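PDB 2B6C: 6-O-methylguanine DNA methyltransferase from Enterococcus faecalis, which is of unproven function but probably takes part in the repair of alkylated DNA, as AlkD-like proteins do. Local coordinates for residues 194-198 / 211-216; 176-181 / 204-210; 102-108 / 139-143; 129-134 / 162-166. All blocks are in the same frame, centred on the assembly; numbering follows the deposited sequence.

Contact 1: 194-198 / 211-216; sequences VEELM and GSKYLA. With SO4 (sulfate ion), chain J.
Tyr214 OH donates to O4 of a bound sulfate, probably from the crystallisation liquor, at 2.6 Å, whereas Leu215 meets helix 194-198 through Val194, Glu195 and Met198. The sulfate oxygen lies at the edge of the Tyr214 ring, near its plane, and CG of Lys213 sits over the centre of one ring face. The meeting with the helix is apolar. Leu215 CD1 touches Met198 SE (selenomethionine in this crystal) at 4.0 Å, and in one of the two conformers of Glu195 its CG meets Leu215 CD2, the side chains sliding past each other in opposite directions. What brings Leu215 back to the helix is a type I beta turn, Ser212 to Leu215, closed by Leu215 N bonding to Ser212 O at 3.1 Å. It follows directly on helix 205-211, near the C-terminus of a chain consistent with the HEAT-like helical fold of AlkD relatives. With no side chain on Gly211, its carbonyl O lies 3.7 Å from Met198 SE and 4.0 Å from Val194 CG1. The Met198 chain bends at its last torsion (chi3 79°), which carries CE to within 3.9 Å of Ser212 N. Ser212 OG turns back to the preceding helix and bonds to Gln208 O.

Contact 2: 176-181 / 204-210; sequences QKAIGW and SPLAQRE
Glu210 lays its CB and CG across the backbone of Gly180, with CG only 3.4 Å from Gly180 C. This is a tight, nearly parallel helix pair in the C-terminal part of the all-helical fold: the axes of 176-181 and 205-210 approach to 7.5 Å at an angle of 24°. Since Gly180 has no side chain, its CA comes within 4.0 Å of Ala207 CA, so that backbone meets backbone. The small methyl of Ala207 fits between Gln176 and Ile179, touching OE1 of the former and CG2 of the latter, while Leu206, in one of its two conformers, rests CD2 on the backbone of Lys177.

At one end of the pair Ser204 serves as N-cap. Its OG accepts from Ala207 N at 3.0 Å and donates to Gln176 OE1 at 2.7 Å, arriving 40° out of the carbonyl plane. A water donates to the same Gln176 OE1 and accepts from Ser204 N, while Gln176 NE2 reaches Thr170 O, so both ends of the amide are held and its rotation is fixed.

Toward the other end Glu210 bends at its second torsion (chi2 87°) and splits its carboxylate between two partners. Lys177 NZ meets OE1 at 2.7 Å in a salt bridge, coming from above the carboxylate plane, and Lys177 CD lies over one face of the Trp181 indole, toward its rim. The second oxygen, OE2, pairs with Arg184 and also lies in the plane of the indole at its edge, 3.4 Å from Trp181 CD1.

Contact 3: 102-108 / 139-143; sequences AWWDSVD and WNRRV. With SO4 (sulfate ion), chain I.
The axes of helices 104-108 and 139-143 cross at -44° and come no closer than 10.1 Å; Val107 and Trp139 have the nearest CA atoms. Within this all-helical fold, the indole of Trp139 takes up that wide spacing. Ala102 CB makes a CH-pi contact over the five-membered ring of Trp139, 3.8 Å from its centroid, and the backbone of Trp103 continues over the same indole. Val107 CG2 touches Trp139 CE3 at 3.7 Å, while CG1 reaches Val143 CG2. The six-membered rings of Trp103 and Trp139 meet obliquely, their planes at 58°; Phe174 touches both indoles.

Beside this apolar cluster Arg142, extended from CG to NE with CG anti to the backbone N (chi1 -178°), grips Asp108 side-on in a salt bridge. With Trp181 packed against the pair, the set resembles the Trp-Asp-Arg groups lining the DNA-facing cleft of AlkD relatives, although no such role is established here. NH2 of Arg142 goes instead to Phe174 O, and CB of Trp104 lies over one guanidinium face. Carboxylate and guanidinium are nearly coplanar, and both carboxylate oxygens use their syn lone pairs: Asp108 OD1 receives Arg142 NE and Asp108 OD2 receives Arg142 NH1, each at 2.8 Å.

Contact 4: 129-134 / 162-166; sequences FALFYG and KAIIY
Lys162 arches over one face of the Tyr133 ring, its CE 3.7 Å from the ring centroid and almost on the normal. The bend at its third torsion (chi3 72°) folds the chain down onto the ring and leaves NZ 4.2 Å from the same centroid, a cation-pi contact. Tyr166 meets Tyr133 obliquely, with the planes at 66° and Tyr166 CD1 3.6 Å from Tyr133 OH. Gly134, which follows Tyr133, sets its CA over a face of the Tyr166 ring, 3.7 Å from CZ. Deeper in, the ring edge of Phe129 abuts Ala163, CZ to CB at 3.7 Å, and also touches Lys162 CE.

Behind these groups lies a second shell. Phe129 O accepts from both Phe132 N and Tyr133 N, which holds the chain just ahead of Gly134. Helix 138-146, which comes between the two segments in the chain, backs the contact, with Leu145 on Ala163 and Arg141 on Tyr166. Aromatic surfaces, aliphatic carbons and one ammonium thus join helix 157-166 to helix 125-132 and the residues that follow it; the lysine charge is probably eased by the pi cloud of Tyr133, and cohesion rests on dispersion and electrostatic attraction to a ring face.

Contacts 3 and 4 interleave along the chain, in the order 102-108, 129-134, 139-143, 162-166; contacts 2 and 1 follow and interleave in turn, 176-181, 194-198, 204-210, 211-216. Contact 3 lies nearest the middle, about 6 Å from the chain centre, and contact 1 furthest out, at about 22 Å; their centres stand about 24 Å apart without touching. Contact 2 touches all three others: Trp181 and Ala178 reach Arg142, Ile179 reaches Ile164, and Gln208 reaches Met198. Contacts 3 and 4 also touch, Phe132 packing on Asn140 and Val143. Helices from 104-120 to 205-211 are thereby joined into one continuous stack, consistent with an AlkD-like scaffold without strands.

Contact 1: 194-198 / 211-216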
loop_
_atom_site.group_PDB
_atom_site.type_symbol
_atom_site.label_atom_id
_atom_site.label_comp_id
_atom_site.label_asym_id
_atom_site.label_seq_id
_atom_site.Cartn_x
_atom_site.Cartn_y
_atom_site.Cartn_z
ATOM N N VAL B 194 -30.260 10.910 0.182
ATOM C CA VAL B 194 -29.942 12.259 0.659
ATOM C C VAL B 194 -31.161 13.204 0.576
ATOM O O VAL B 194 -31.435 13.927 1.553
ATOM C CB VAL B 194 -28.629 12.854 0.028
ATOM C CG1 VAL B 194 -28.379 14.290 0.509
ATOM C CG2 VAL B 194 -27.426 11.967 0.399
ATOM N N GLU B 195 -31.892 13.174 -0.543
ATOM C CA GLU B 195 -33.147 13.926 -0.755
ATOM C C GLU B 195 -34.162 13.663 0.368
ATOM O O GLU B 195 -34.724 14.576 0.952
ATOM C CB GLU B 195 -33.799 13.511 -2.090
ATOM C CG GLU B 195 -33.141 13.990 -3.405
ATOM C CD GLU B 195 -33.990 15.009 -4.143
ATOM O OE1 GLU B 195 -33.707 15.324 -5.321
ATOM O OE2 GLU B 195 -34.955 15.509 -3.535
ATOM N N GLU B 196 -34.426 12.371 0.608
ATOM C CA GLU B 196 -35.379 11.939 1.647
ATOM C C GLU B 196 -34.997 12.454 3.025
ATOM O O GLU B 196 -35.815 13.103 3.677
ATOM C CB GLU B 196 -35.557 10.431 1.654
ATOM C CG GLU B 196 -36.266 9.940 0.442
ATOM C CD GLU B 196 -36.316 8.432 0.344
ATOM O OE1 GLU B 196 -35.394 7.722 0.807
ATOM O OE2 GLU B 196 -37.302 7.958 -0.220
ATOM N N LEU B 197 -33.745 12.217 3.439
ATOM C CA LEU B 197 -33.265 12.695 4.719
ATOM C C LEU B 197 -33.454 14.210 4.880
ATOM O O LEU B 197 -33.969 14.672 5.894
ATOM C CB LEU B 197 -31.799 12.298 4.902
ATOM C CG LEU B 197 -31.178 12.437 6.291
ATOM C CD1 LEU B 197 -30.777 13.890 6.560
ATOM C CD2 LEU B 197 -32.098 11.882 7.368
HETATM N N MSE B 198 -33.056 14.972 3.865
HETATM C CA MSE B 198 -33.109 16.444 3.924
HETATM C C MSE B 198 -34.517 17.016 3.947
HETATM O O MSE B 198 -34.708 18.168 4.341
HETATM C CB MSE B 198 -32.296 17.063 2.795
HETATM C CG MSE B 198 -30.807 16.706 2.911
HETATM SE SE MSE B 198 -29.717 17.637 1.574
HETATM C CE MSE B 198 -29.604 19.354 2.447
ATOM N N GLY B 211 -25.266 20.343 1.533
ATOM C CA GLY B 211 -25.675 18.987 1.169
ATOM C C GLY B 211 -26.539 18.845 -0.068
ATOM O O GLY B 211 -26.689 17.745 -0.594
ATOM N N SER B 212 -27.128 19.939 -0.546
ATOM C CA SER B 212 -28.023 19.818 -1.687
ATOM C C SER B 212 -27.382 20.243 -3.019
ATOM O O SER B 212 -28.063 20.303 -4.045
ATOM C CB SER B 212 -29.341 20.548 -1.422
ATOM O OG SER B 212 -29.138 21.931 -1.452
ATOM N N LYS B 213 -26.074 20.507 -3.014
ATOM C CA LYS B 213 -25.373 20.920 -4.234
ATOM C C LYS B 213 -25.677 20.047 -5.462
ATOM O O LYS B 213 -25.951 20.585 -6.551
ATOM C CB LYS B 213 -23.854 21.013 -4.046
ATOM C CG LYS B 213 -23.203 21.381 -5.376
ATOM C CD LYS B 213 -21.809 21.929 -5.252
ATOM C CE LYS B 213 -21.441 22.779 -6.480
ATOM N NZ LYS B 213 -19.950 22.855 -6.639
ATOM N N TYR B 214 -25.662 18.719 -5.282
ATOM C CA TYR B 214 -25.875 17.786 -6.395
ATOM C C TYR B 214 -27.267 17.250 -6.545
ATOM O O TYR B 214 -27.469 16.247 -7.232
ATOM C CB TYR B 214 -24.865 16.623 -6.361
ATOM C CG TYR B 214 -23.468 17.144 -6.403
ATOM C CD1 TYR B 214 -22.677 17.174 -5.251
ATOM C CD2 TYR B 214 -22.951 17.680 -7.579
ATOM C CE1 TYR B 214 -21.397 17.711 -5.284
ATOM C CE2 TYR B 214 -21.678 18.202 -7.625
ATOM C CZ TYR B 214 -20.912 18.221 -6.481
ATOM O OH TYR B 214 -19.648 18.749 -6.552
ATOM N N LEU B 215 -28.239 17.894 -5.928
ATOM C CA LEU B 215 -29.611 17.467 -6.129
ATOM C C LEU B 215 -30.255 18.346 -7.201
ATOM O O LEU B 215 -30.064 19.564 -7.191
ATOM C CB LEU B 215 -30.377 17.499 -4.811
ATOM C CG LEU B 215 -29.668 16.808 -3.637
ATOM C CD1 LEU B 215 -30.444 17.038 -2.344
ATOM C CD2 LEU B 215 -29.424 15.308 -3.888
ATOM N N ALA B 216 -30.970 17.730 -8.145
ATOM C CA ALA B 216 -31.704 18.481 -9.184
ATOM C C ALA B 216 -32.770 19.449 -8.604
ATOM O O ALA B 216 -33.395 19.139 -7.583
ATOM C CB ALA B 216 -32.345 17.498 -10.161
HETATM S S SO4 J . -16.873 19.110 -4.054
HETATM O O1 SO4 J . -16.158 19.693 -5.175
HETATM O O2 SO4 J . -17.256 20.168 -3.121
HETATM O O3 SO4 J . -15.964 18.192 -3.376
HETATM O O4 SO4 J . -18.078 18.417 -4.497
#

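Contact 2: 176-181 / 204-210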
loop_
_atom_site.group_PDB
_atom_site.type_symbol
_atom_site.label_atom_id
_atom_site.label_comp_id
_atom_site.label_asym_id
_atom_site.label_seq_id
_atom_site.Cartn_x
_atom_site.Cartn_y
_atom_site.Cartn_z
ATOM N N GLN B 176 -21.919 22.064 11.600
ATOM C CA GLN B 176 -22.921 22.179 10.540
ATOM C C GLN B 176 -22.270 21.951 9.156
ATOM O O GLN B 176 -22.861 21.312 8.280
ATOM C CB GLN B 176 -23.672 23.518 10.618
ATOM C CG GLN B 176 -24.622 23.628 11.832
ATOM C CD GLN B 176 -25.610 22.497 11.836
ATOM O OE1 GLN B 176 -26.096 22.123 10.784
ATOM N NE2 GLN B 176 -25.877 21.914 12.990
ATOM N N LYS B 177 -21.055 22.473 8.991
ATOM C CA LYS B 177 -20.228 22.242 7.826
ATOM C C LYS B 177 -19.997 20.754 7.597
ATOM O O LYS B 177 -20.082 20.290 6.467
ATOM C CB LYS B 177 -18.881 22.898 8.036
ATOM C CG LYS B 177 -18.476 23.827 6.920
ATOM C CD LYS B 177 -18.065 23.037 5.716
ATOM C CE LYS B 177 -17.262 23.889 4.799
ATOM N NZ LYS B 177 -17.904 23.943 3.436
ATOM N N ALA B 178 -19.715 20.016 8.672
ATOM C CA ALA B 178 -19.495 18.573 8.621
ATOM C C ALA B 178 -20.769 17.818 8.220
ATOM O O ALA B 178 -20.710 16.847 7.460
ATOM C CB ALA B 178 -18.960 18.064 9.953
ATOM N N ILE B 179 -21.918 18.288 8.692
ATOM C CA ILE B 179 -23.201 17.709 8.265
ATOM C C ILE B 179 -23.419 17.920 6.761
ATOM O O ILE B 179 -23.771 16.972 6.058
ATOM C CB ILE B 179 -24.419 18.266 9.050
ATOM C CG1 ILE B 179 -24.336 17.863 10.517
ATOM C CG2 ILE B 179 -25.788 17.801 8.420
ATOM C CD1 ILE B 179 -25.389 18.586 11.361
ATOM N N GLY B 180 -23.191 19.138 6.280
ATOM C CA GLY B 180 -23.376 19.447 4.868
ATOM C C GLY B 180 -22.449 18.659 3.945
ATOM O O GLY B 180 -22.882 18.155 2.916
ATOM N N TRP B 181 -21.163 18.598 4.283
ATOM C CA TRP B 181 -20.199 17.753 3.574
ATOM C C TRP B 181 -20.596 16.269 3.538
ATOM O O TRP B 181 -20.390 15.593 2.527
ATOM C CB TRP B 181 -18.848 17.827 4.268
ATOM C CG TRP B 181 -17.890 18.923 3.780
ATOM C CD1 TRP B 181 -18.145 19.959 2.884
ATOM C CD2 TRP B 181 -16.522 19.087 4.205
ATOM N NE1 TRP B 181 -16.992 20.729 2.705
ATOM C CE2 TRP B 181 -15.995 20.232 3.516
ATOM C CE3 TRP B 181 -15.691 18.378 5.110
ATOM C CZ2 TRP B 181 -14.653 20.681 3.701
ATOM C CZ3 TRP B 181 -14.367 18.830 5.308
ATOM C CH2 TRP B 181 -13.861 19.969 4.593
ATOM N N SER B 204 -29.851 22.998 9.238
ATOM C CA SER B 204 -29.447 24.400 9.247
ATOM C C SER B 204 -29.359 24.917 7.804
ATOM O O SER B 204 -29.127 24.108 6.885
ATOM C CB SER B 204 -28.070 24.523 9.926
ATOM O OG SER B 204 -27.050 23.990 9.095
ATOM N N PRO B 205 -29.586 26.240 7.575
ATOM C CA PRO B 205 -29.372 26.784 6.220
ATOM C C PRO B 205 -27.993 26.389 5.624
ATOM O O PRO B 205 -27.923 26.038 4.437
ATOM C CB PRO B 205 -29.451 28.311 6.432
ATOM C CG PRO B 205 -30.371 28.465 7.574
ATOM C CD PRO B 205 -30.075 27.283 8.505
ATOM N N LEU B 206 -26.921 26.438 6.425
ATOM C CA LEU B 206 -25.603 26.088 5.891
ATOM C C LEU B 206 -25.520 24.608 5.485
ATOM O O LEU B 206 -25.015 24.306 4.405
ATOM C CB LEU B 206 -24.462 26.466 6.850
ATOM C CG LEU B 206 -23.078 26.175 6.260
ATOM C CD1 LEU B 206 -22.056 27.297 6.513
ATOM C CD2 LEU B 206 -22.586 24.819 6.762
ATOM N N ALA B 207 -26.012 23.706 6.338
ATOM C CA ALA B 207 -25.982 22.266 6.045
ATOM C C ALA B 207 -26.846 21.940 4.822
ATOM O O ALA B 207 -26.484 21.115 4.005
ATOM C CB ALA B 207 -26.435 21.436 7.283
ATOM N N GLN B 208 -27.983 22.611 4.712
ATOM C CA GLN B 208 -28.922 22.435 3.607
ATOM C C GLN B 208 -28.310 22.927 2.291
ATOM O O GLN B 208 -28.402 22.247 1.278
ATOM C CB GLN B 208 -30.230 23.178 3.923
ATOM C CG GLN B 208 -31.316 23.167 2.810
ATOM C CD GLN B 208 -32.092 21.850 2.776
ATOM O OE1 GLN B 208 -32.118 21.103 3.765
ATOM N NE2 GLN B 208 -32.716 21.552 1.637
ATOM N N ARG B 209 -27.694 24.111 2.300
ATOM C CA ARG B 209 -26.997 24.613 1.115
ATOM C C ARG B 209 -25.889 23.646 0.676
ATOM O O ARG B 209 -25.866 23.198 -0.464
ATOM C CB ARG B 209 -26.466 26.044 1.341
ATOM C CG ARG B 209 -25.779 26.665 0.116
ATOM C CD ARG B 209 -26.749 27.285 -0.891
ATOM N NE ARG B 209 -25.970 27.758 -2.025
ATOM C CZ ARG B 209 -25.417 28.965 -2.126
ATOM N NH1 ARG B 209 -24.709 29.270 -3.217
ATOM N NH2 ARG B 209 -25.597 29.883 -1.177
ATOM N N GLU B 210 -25.014 23.287 1.607
ATOM C CA GLU B 210 -23.894 22.381 1.336
ATOM C C GLU B 210 -24.341 20.992 0.835
ATOM O O GLU B 210 -23.873 20.536 -0.195
ATOM C CB GLU B 210 -23.022 22.272 2.577
ATOM C CG GLU B 210 -21.703 21.542 2.379
ATOM C CD GLU B 210 -20.621 22.469 1.918
ATOM O OE1 GLU B 210 -20.464 23.559 2.533
ATOM O OE2 GLU B 210 -19.933 22.102 0.934
HETATM O O HOH W 1 -28.602 20.773 10.550
#

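Contact 3: 102-108 / 139-143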
loop_
_atom_site.group_PDB
_atom_site.type_symbol
_atom_site.label_atom_id
_atom_site.label_comp_id
_atom_site.label_asym_id
_atom_site.label_seq_id
_atom_site.Cartn_x
_atom_site.Cartn_y
_atom_site.Cartn_z
ATOM N N ALA B 102 -6.202 20.700 18.202
ATOM C CA ALA B 102 -7.285 20.483 17.265
ATOM C C ALA B 102 -7.735 21.740 16.558
ATOM O O ALA B 102 -8.003 22.784 17.202
ATOM C CB ALA B 102 -8.484 19.846 17.975
ATOM N N TRP B 103 -7.853 21.614 15.236
ATOM C CA TRP B 103 -8.484 22.633 14.405
ATOM C C TRP B 103 -8.893 21.854 13.152
ATOM O O TRP B 103 -8.569 20.676 13.058
ATOM C CB TRP B 103 -7.489 23.759 14.080
ATOM C CG TRP B 103 -8.092 24.996 13.458
ATOM C CD1 TRP B 103 -7.779 25.542 12.245
ATOM C CD2 TRP B 103 -9.094 25.853 14.044
ATOM N NE1 TRP B 103 -8.524 26.692 12.037
ATOM C CE2 TRP B 103 -9.317 26.914 13.136
ATOM C CE3 TRP B 103 -9.792 25.843 15.267
ATOM C CZ2 TRP B 103 -10.230 27.938 13.391
ATOM C CZ3 TRP B 103 -10.705 26.885 15.523
ATOM C CH2 TRP B 103 -10.916 27.899 14.580
ATOM N N TRP B 104 -9.563 22.468 12.177
ATOM C CA TRP B 104 -10.110 21.636 11.084
ATOM C C TRP B 104 -8.992 20.941 10.280
ATOM O O TRP B 104 -9.191 19.878 9.707
ATOM C CB TRP B 104 -11.034 22.466 10.172
ATOM C CG TRP B 104 -10.308 23.597 9.451
ATOM C CD1 TRP B 104 -10.268 24.926 9.823
ATOM C CD2 TRP B 104 -9.520 23.491 8.261
ATOM N NE1 TRP B 104 -9.503 25.645 8.931
ATOM C CE2 TRP B 104 -9.031 24.797 7.966
ATOM C CE3 TRP B 104 -9.201 22.428 7.384
ATOM C CZ2 TRP B 104 -8.235 25.063 6.853
ATOM C CZ3 TRP B 104 -8.375 22.690 6.289
ATOM C CH2 TRP B 104 -7.911 24.004 6.030
ATOM N N ASP B 105 -7.805 21.545 10.248
ATOM C CA ASP B 105 -6.707 21.021 9.460
ATOM C C ASP B 105 -6.190 19.667 10.000
ATOM O O ASP B 105 -6.033 18.710 9.221
ATOM C CB ASP B 105 -5.589 22.072 9.284
ATOM C CG ASP B 105 -4.979 22.548 10.605
ATOM O OD1 ASP B 105 -5.671 22.555 11.638
ATOM O OD2 ASP B 105 -3.777 22.934 10.618
ATOM N N SER B 106 -5.941 19.579 11.307
ATOM C CA SER B 106 -5.521 18.295 11.910
ATOM C C SER B 106 -6.649 17.274 12.062
ATOM O O SER B 106 -6.436 16.096 11.866
ATOM C CB SER B 106 -4.839 18.490 13.276
ATOM O OG SER B 106 -5.771 18.944 14.253
ATOM N N VAL B 107 -7.840 17.730 12.447
ATOM C CA VAL B 107 -8.982 16.841 12.658
ATOM C C VAL B 107 -9.427 16.166 11.339
ATOM O O VAL B 107 -9.742 14.956 11.335
ATOM C CB VAL B 107 -10.173 17.601 13.346
ATOM C CG1 VAL B 107 -11.441 16.734 13.401
ATOM C CG2 VAL B 107 -9.765 18.035 14.762
ATOM N N ASP B 108 -9.460 16.930 10.249
ATOM C CA ASP B 108 -9.796 16.386 8.938
ATOM C C ASP B 108 -8.693 15.452 8.461
ATOM O O ASP B 108 -8.979 14.455 7.822
ATOM C CB ASP B 108 -10.048 17.498 7.893
ATOM C CG ASP B 108 -11.320 18.300 8.164
ATOM O OD1 ASP B 108 -12.154 17.890 9.007
ATOM O OD2 ASP B 108 -11.511 19.368 7.508
ATOM N N TRP B 139 -14.985 18.297 17.915
ATOM C CA TRP B 139 -13.999 17.822 16.930
ATOM C C TRP B 139 -14.093 16.310 16.738
ATOM O O TRP B 139 -14.038 15.833 15.592
ATOM C CB TRP B 139 -12.566 18.208 17.302
ATOM C CG TRP B 139 -12.309 19.656 17.230
ATOM C CD1 TRP B 139 -11.951 20.492 18.286
ATOM C CD2 TRP B 139 -12.383 20.486 16.070
ATOM N NE1 TRP B 139 -11.816 21.769 17.841
ATOM C CE2 TRP B 139 -12.066 21.811 16.487
ATOM C CE3 TRP B 139 -12.679 20.253 14.717
ATOM C CZ2 TRP B 139 -12.045 22.902 15.588
ATOM C CZ3 TRP B 139 -12.665 21.356 13.823
ATOM C CH2 TRP B 139 -12.343 22.651 14.263
ATOM N N ASN B 140 -14.262 15.550 17.843
ATOM C CA ASN B 140 -14.512 14.115 17.716
ATOM C C ASN B 140 -15.794 13.798 16.920
ATOM O O ASN B 140 -15.811 12.859 16.139
ATOM C CB ASN B 140 -14.558 13.395 19.065
ATOM C CG ASN B 140 -13.187 13.186 19.671
ATOM O OD1 ASN B 140 -12.216 12.899 18.968
ATOM N ND2 ASN B 140 -13.095 13.329 21.000
ATOM N N ARG B 141 -16.872 14.548 17.159
ATOM C CA ARG B 141 -18.143 14.340 16.436
ATOM C C ARG B 141 -18.056 14.743 14.968
ATOM O O ARG B 141 -18.734 14.148 14.121
ATOM C CB ARG B 141 -19.266 15.092 17.125
ATOM C CG ARG B 141 -19.403 14.646 18.586
ATOM C CD ARG B 141 -20.831 14.943 19.092
ATOM N NE ARG B 141 -21.266 16.311 18.847
ATOM C CZ ARG B 141 -20.900 17.371 19.575
ATOM N NH1 ARG B 141 -20.043 17.246 20.602
ATOM N NH2 ARG B 141 -21.392 18.560 19.269
ATOM N N ARG B 142 -17.197 15.727 14.665
ATOM C CA ARG B 142 -16.826 15.986 13.293
ATOM C C ARG B 142 -16.265 14.719 12.565
ATOM O O ARG B 142 -16.592 14.466 11.389
ATOM C CB ARG B 142 -15.871 17.186 13.196
ATOM C CG ARG B 142 -15.483 17.543 11.736
ATOM C CD ARG B 142 -14.847 18.939 11.660
ATOM N NE ARG B 142 -14.216 19.230 10.380
ATOM C CZ ARG B 142 -14.672 20.141 9.508
ATOM N NH1 ARG B 142 -14.005 20.364 8.378
ATOM N NH2 ARG B 142 -15.789 20.847 9.758
ATOM N N VAL B 143 -15.408 13.960 13.249
ATOM C CA VAL B 143 -14.904 12.701 12.720
ATOM C C VAL B 143 -16.047 11.689 12.500
ATOM O O VAL B 143 -16.061 11.054 11.450
ATOM C CB VAL B 143 -13.739 12.082 13.595
ATOM C CG1 VAL B 143 -13.289 10.620 13.070
ATOM C CG2 VAL B 143 -12.522 13.012 13.596
HETATM S S SO4 I . -14.910 12.695 24.210
HETATM O O1 SO4 I . -13.793 12.754 25.153
HETATM O O2 SO4 I . -16.182 12.415 24.911
HETATM O O3 SO4 I . -14.690 11.552 23.305
HETATM O O4 SO4 I . -14.985 13.971 23.470
HETATM O O HOH W 2 -9.310 23.681 19.352
#

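Contact 4: 129-134 / 162-166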
loop_
_atom_site.group_PDB
_atom_site.type_symbol
_atom_site.label_atom_id
_atom_site.label_comp_id
_atom_site.label_asym_id
_atom_site.label_seq_id
_atom_site.Cartn_x
_atom_site.Cartn_y
_atom_site.Cartn_z
ATOM N N PHE B 129 -16.910 4.192 14.226
ATOM C CA PHE B 129 -17.975 5.165 14.377
ATOM C C PHE B 129 -18.396 5.396 15.851
ATOM O O PHE B 129 -18.512 6.532 16.264
ATOM C CB PHE B 129 -19.162 4.826 13.476
ATOM C CG PHE B 129 -20.309 5.824 13.580
ATOM C CD1 PHE B 129 -21.311 5.650 14.537
ATOM C CD2 PHE B 129 -20.359 6.923 12.737
ATOM C CE1 PHE B 129 -22.354 6.576 14.649
ATOM C CE2 PHE B 129 -21.410 7.856 12.817
ATOM C CZ PHE B 129 -22.410 7.682 13.791
ATOM N N ALA B 130 -18.612 4.333 16.629
ATOM C CA ALA B 130 -19.063 4.474 18.017
ATOM C C ALA B 130 -18.034 5.142 18.944
ATOM O O ALA B 130 -18.427 5.694 19.981
ATOM C CB ALA B 130 -19.532 3.116 18.599
ATOM N N LEU B 131 -16.743 5.088 18.583
ATOM C CA LEU B 131 -15.689 5.801 19.315
ATOM C C LEU B 131 -15.979 7.300 19.344
ATOM O O LEU B 131 -15.764 7.981 20.347
ATOM C CB LEU B 131 -14.318 5.636 18.628
ATOM C CG LEU B 131 -13.507 4.360 18.726
ATOM C CD1 LEU B 131 -12.185 4.547 17.937
ATOM C CD2 LEU B 131 -13.276 3.980 20.206
ATOM N N PHE B 132 -16.441 7.811 18.217
ATOM C CA PHE B 132 -16.585 9.246 18.014
ATOM C C PHE B 132 -18.036 9.724 18.179
ATOM O O PHE B 132 -18.269 10.891 18.472
ATOM C CB PHE B 132 -16.037 9.608 16.614
ATOM C CG PHE B 132 -14.564 9.351 16.464
ATOM C CD1 PHE B 132 -13.624 10.258 16.973
ATOM C CD2 PHE B 132 -14.108 8.188 15.823
ATOM C CE1 PHE B 132 -12.218 10.013 16.854
ATOM C CE2 PHE B 132 -12.725 7.934 15.681
ATOM C CZ PHE B 132 -11.776 8.843 16.191
ATOM N N TYR B 133 -19.004 8.839 17.935
ATOM C CA TYR B 133 -20.419 9.217 18.019
ATOM C C TYR B 133 -20.793 9.751 19.424
ATOM O O TYR B 133 -20.507 9.094 20.421
ATOM C CB TYR B 133 -21.339 8.013 17.659
ATOM C CG TYR B 133 -22.773 8.301 17.980
ATOM C CD1 TYR B 133 -23.516 9.161 17.167
ATOM C CD2 TYR B 133 -23.389 7.772 19.138
ATOM C CE1 TYR B 133 -24.820 9.479 17.466
ATOM C CE2 TYR B 133 -24.724 8.083 19.436
ATOM C CZ TYR B 133 -25.422 8.960 18.594
ATOM O OH TYR B 133 -26.743 9.312 18.843
ATOM N N GLY B 134 -21.468 10.906 19.493
ATOM C CA GLY B 134 -21.871 11.504 20.777
ATOM C C GLY B 134 -20.745 11.939 21.729
ATOM O O GLY B 134 -20.976 12.158 22.917
ATOM N N LYS B 162 -27.936 8.768 12.047
ATOM C CA LYS B 162 -27.878 8.944 13.507
ATOM C C LYS B 162 -26.998 10.101 13.940
ATOM O O LYS B 162 -27.396 10.914 14.791
ATOM C CB LYS B 162 -27.427 7.657 14.221
ATOM C CG LYS B 162 -27.597 7.739 15.748
ATOM C CD LYS B 162 -27.377 6.384 16.422
ATOM C CE LYS B 162 -25.912 5.965 16.415
ATOM N NZ LYS B 162 -25.700 4.870 17.431
ATOM N N ALA B 163 -25.805 10.200 13.340
ATOM C CA ALA B 163 -24.893 11.304 13.640
ATOM C C ALA B 163 -25.460 12.662 13.261
ATOM O O ALA B 163 -25.253 13.644 13.991
ATOM C CB ALA B 163 -23.526 11.109 13.020
ATOM N N ILE B 164 -26.163 12.731 12.134
ATOM C CA ILE B 164 -26.728 14.012 11.699
ATOM C C ILE B 164 -27.853 14.420 12.646
ATOM O O ILE B 164 -27.934 15.597 13.050
ATOM C CB ILE B 164 -27.226 13.980 10.237
ATOM C CG1 ILE B 164 -26.051 13.789 9.284
ATOM C CG2 ILE B 164 -28.036 15.267 9.890
ATOM C CD1 ILE B 164 -26.430 13.365 7.890
ATOM N N ILE B 165 -28.697 13.447 13.009
ATOM C CA ILE B 165 -29.788 13.662 13.963
ATOM C C ILE B 165 -29.235 14.257 15.273
ATOM O O ILE B 165 -29.770 15.250 15.800
ATOM C CB ILE B 165 -30.612 12.351 14.222
ATOM C CG1 ILE B 165 -31.632 12.096 13.091
ATOM C CG2 ILE B 165 -31.348 12.427 15.552
ATOM C CD1 ILE B 165 -32.165 10.646 13.011
ATOM N N TYR B 166 -28.137 13.684 15.763
ATOM C CA TYR B 166 -27.527 14.101 17.013
ATOM C C TYR B 166 -27.102 15.570 17.022
ATOM O O TYR B 166 -27.280 16.255 18.025
ATOM C CB TYR B 166 -26.322 13.218 17.323
ATOM C CG TYR B 166 -25.741 13.445 18.704
ATOM C CD1 TYR B 166 -26.202 12.711 19.818
ATOM C CD2 TYR B 166 -24.745 14.402 18.907
ATOM C CE1 TYR B 166 -25.673 12.939 21.094
ATOM C CE2 TYR B 166 -24.212 14.627 20.162
ATOM C CZ TYR B 166 -24.675 13.907 21.252
ATOM O OH TYR B 166 -24.107 14.143 22.488
#